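Local coordinates for protein geranyl diphosphate synthase small subunit (Antirrhinum majus, PDB 3QKC) that probably serves as the small, regulatory partner of a heterodimeric prenyltransferase that joins dimethylallyl and isopentenyl diphosphates into geranyl diphosphate, at residues Cys190-Gly195 and Asp200-Leu205. Numbering follows the deposited sequence.
Sequences CGAILG and DKIEKL
Ala192 and Ile202 mark where two nearly antiparallel helical segments come closest: their CA atoms lie 5.6 Å apart, and the axes of 190-195 and 200-205 run at 158° to each other with a closest approach of 8.9 Å. No hydrogen bond links the two segments, and the side chains that touch are all apolar. The Ala192 methyl is directed toward helix 199-219, its CB 4.2 Å from CG1 of Ile202 and 3.8 Å from CD1 of Leu205, so one methyl meets two residues about one helical turn apart. The two helices form an antiparallel helical hairpin, in which a short connection reverses the chain between helix 169-195 and helix 199-219 of the all-helical isoprenyl diphosphate synthase fold. Alongside Ala192, the two isoleucines meet with their side chains at about a right angle. CG1 of Ile193 touches the end of the longer Ile202 branch, CD1, at 3.7 Å, and lies 4.0 Å from CG2 of the same residue. In Ile202 that CG2 stands anti to the backbone N, while CG1 (chi1 -58°) lies beside that N and anti to the carbonyl carbon, with chi2 extended (168°) carrying CD1 onward, so that CD1 and CG2 both face CG1 of Ile193. Arg139 of helix 134-148 touches both isoleucines, whereas Leu205 also packs on Leu59 and Phe244.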
ATOM      1  N   CYS A 190      -0.640  15.892   5.741  1.00 37.00           N
ATOM      2  CA  CYS A 190      -1.635  15.103   6.499  1.00 37.18           C
ATOM      3  C   CYS A 190      -2.028  15.799   7.793  1.00 37.80           C
ATOM      4  O   CYS A 190      -3.204  15.937   8.100  1.00 38.46           O
ATOM      5  CB  CYS A 190      -1.095  13.720   6.844  1.00 36.33           C
ATOM      6  SG  CYS A 190      -1.136  12.534   5.503  1.00 36.99           S
ATOM      7  N   GLY A 191      -1.032  16.220   8.563  1.00 37.72           N
ATOM      8  CA  GLY A 191      -1.282  17.018   9.756  1.00 38.43           C
ATOM      9  C   GLY A 191      -2.261  18.143   9.477  1.00 39.64           C
ATOM     10  O   GLY A 191      -3.287  18.280  10.157  1.00 40.45           O
ATOM     11  N   ALA A 192      -1.956  18.925   8.447  1.00 39.65           N
ATOM     12  CA  ALA A 192      -2.752  20.087   8.097  1.00 40.88           C
ATOM     13  C   ALA A 192      -4.159  19.696   7.641  1.00 41.49           C
ATOM     14  O   ALA A 192      -5.141  20.309   8.057  1.00 43.06           O
ATOM     15  CB  ALA A 192      -2.019  20.930   7.032  1.00 40.97           C
ATOM     16  N   ILE A 193      -4.255  18.654   6.811  1.00 40.07           N
ATOM     17  CA  ILE A 193      -5.539  18.189   6.304  1.00 40.29           C
ATOM     18  C   ILE A 193      -6.407  17.751   7.467  1.00 40.74           C
ATOM     19  O   ILE A 193      -7.576  18.152   7.571  1.00 41.69           O
ATOM     20  CB  ILE A 193      -5.400  17.030   5.278  1.00 39.06           C
ATOM     21  CG1 ILE A 193      -4.912  17.562   3.921  1.00 35.91           C
ATOM     22  CG2 ILE A 193      -6.743  16.308   5.086  1.00 36.31           C
ATOM     23  CD1 ILE A 193      -4.233  16.488   3.042  1.00 37.86           C
ATOM     24  N   LEU A 194      -5.823  16.951   8.351  1.00 39.99           N
ATOM     25  CA  LEU A 194      -6.560  16.410   9.490  1.00 41.03           C
ATOM     26  C   LEU A 194      -6.838  17.502  10.493  1.00 43.68           C
ATOM     27  O   LEU A 194      -7.822  17.450  11.221  1.00 44.93           O
ATOM     28  CB  LEU A 194      -5.816  15.218  10.113  1.00 38.75           C
ATOM     29  CG  LEU A 194      -5.723  14.072   9.082  1.00 40.88           C
ATOM     30  CD1 LEU A 194      -4.585  13.075   9.382  1.00 36.11           C
ATOM     31  CD2 LEU A 194      -7.070  13.349   8.940  1.00 38.46           C
ATOM     32  N   GLY A 195      -5.983  18.522  10.486  1.00 45.05           N
ATOM     33  CA  GLY A 195      -6.146  19.662  11.370  1.00 47.89           C
ATOM     34  C   GLY A 195      -7.295  20.559  10.941  1.00 51.19           C
ATOM     35  O   GLY A 195      -7.720  21.411  11.709  1.00 52.41           O
ATOM     36  N   ASP A 200      -4.851  26.527   0.722  1.00 69.95           N
ATOM     37  CA  ASP A 200      -3.596  27.270   0.604  1.00 69.96           C
ATOM     38  C   ASP A 200      -2.608  26.917   1.717  1.00 67.30           C
ATOM     39  O   ASP A 200      -1.400  26.851   1.484  1.00 66.61           O
ATOM     40  CB  ASP A 200      -3.860  28.786   0.638  1.00 73.22           C
ATOM     41  CG  ASP A 200      -4.850  29.252  -0.433  1.00 75.69           C
ATOM     42  OD1 ASP A 200      -5.474  28.408  -1.116  1.00 75.26           O
ATOM     43  OD2 ASP A 200      -5.005  30.484  -0.586  1.00 77.96           O
ATOM     44  N   LYS A 201      -3.120  26.703   2.925  1.00 65.88           N
ATOM     45  CA  LYS A 201      -2.259  26.416   4.068  1.00 63.70           C
ATOM     46  C   LYS A 201      -1.757  24.974   4.088  1.00 60.43           C
ATOM     47  O   LYS A 201      -0.783  24.666   4.771  1.00 59.13           O
ATOM     48  CB  LYS A 201      -2.952  26.772   5.384  1.00 64.76           C
ATOM     49  CG  LYS A 201      -3.064  28.276   5.626  1.00 68.19           C
ATOM     50  CD  LYS A 201      -3.567  28.614   7.034  1.00 67.64           C
ATOM     51  CE  LYS A 201      -5.058  28.335   7.192  1.00 69.76           C
ATOM     52  NZ  LYS A 201      -5.747  29.404   7.979  1.00 70.75           N
ATOM     53  N   ILE A 202      -2.421  24.093   3.344  1.00 58.98           N
ATOM     54  CA  ILE A 202      -1.933  22.721   3.199  1.00 56.03           C
ATOM     55  C   ILE A 202      -0.692  22.715   2.298  1.00 55.05           C
ATOM     56  O   ILE A 202       0.339  22.148   2.655  1.00 53.34           O
ATOM     57  CB  ILE A 202      -3.009  21.772   2.627  1.00 55.34           C
ATOM     58  CG1 ILE A 202      -4.253  21.756   3.525  1.00 55.28           C
ATOM     59  CG2 ILE A 202      -2.436  20.371   2.461  1.00 52.72           C
ATOM     60  CD1 ILE A 202      -5.476  21.091   2.899  1.00 56.43           C
ATOM     61  N   GLU A 203      -0.816  23.361   1.138  1.00 56.02           N
ATOM     62  CA  GLU A 203       0.283  23.533   0.187  1.00 55.82           C
ATOM     63  C   GLU A 203       1.536  24.086   0.880  1.00 54.31           C
ATOM     64  O   GLU A 203       2.648  23.627   0.623  1.00 53.06           O
ATOM     65  CB  GLU A 203      -0.151  24.455  -0.976  1.00 58.68           C
ATOM     66  CG  GLU A 203      -1.254  23.859  -1.891  1.00 62.15           C
ATOM     67  CD  GLU A 203      -2.076  24.905  -2.665  1.00 61.81           C
ATOM     68  OE1 GLU A 203      -1.568  26.010  -2.970  1.00 66.28           O
ATOM     69  OE2 GLU A 203      -3.251  24.614  -2.981  1.00 65.40           O
ATOM     70  N   LYS A 204       1.342  25.058   1.770  1.00 54.28           N
ATOM     71  CA  LYS A 204       2.455  25.703   2.458  1.00 53.43           C
ATOM     72  C   LYS A 204       3.181  24.755   3.420  1.00 50.63           C
ATOM     73  O   LYS A 204       4.413  24.685   3.412  1.00 49.77           O
ATOM     74  CB  LYS A 204       1.997  26.980   3.166  1.00 55.22           C
ATOM     75  CG  LYS A 204       1.777  28.170   2.216  1.00 59.69           C
ATOM     76  CD  LYS A 204       1.700  29.490   2.962  1.00 59.23           C
ATOM     77  CE  LYS A 204       1.870  30.684   2.024  1.00 63.79           C
ATOM     78  NZ  LYS A 204       3.307  31.012   1.767  1.00 61.85           N
ATOM     79  N   LEU A 205       2.418  24.020   4.229  1.00 49.01           N
ATOM     80  CA  LEU A 205       3.009  23.040   5.138  1.00 47.08           C
ATOM     81  C   LEU A 205       3.614  21.888   4.367  1.00 45.31           C
ATOM     82  O   LEU A 205       4.617  21.308   4.799  1.00 44.05           O
ATOM     83  CB  LEU A 205       1.998  22.547   6.176  1.00 46.49           C
ATOM     84  CG  LEU A 205       1.937  23.498   7.381  1.00 50.46           C
ATOM     85  CD1 LEU A 205       0.558  23.496   8.035  1.00 48.05           C
ATOM     86  CD2 LEU A 205       3.064  23.216   8.405  1.00 46.67           C
TER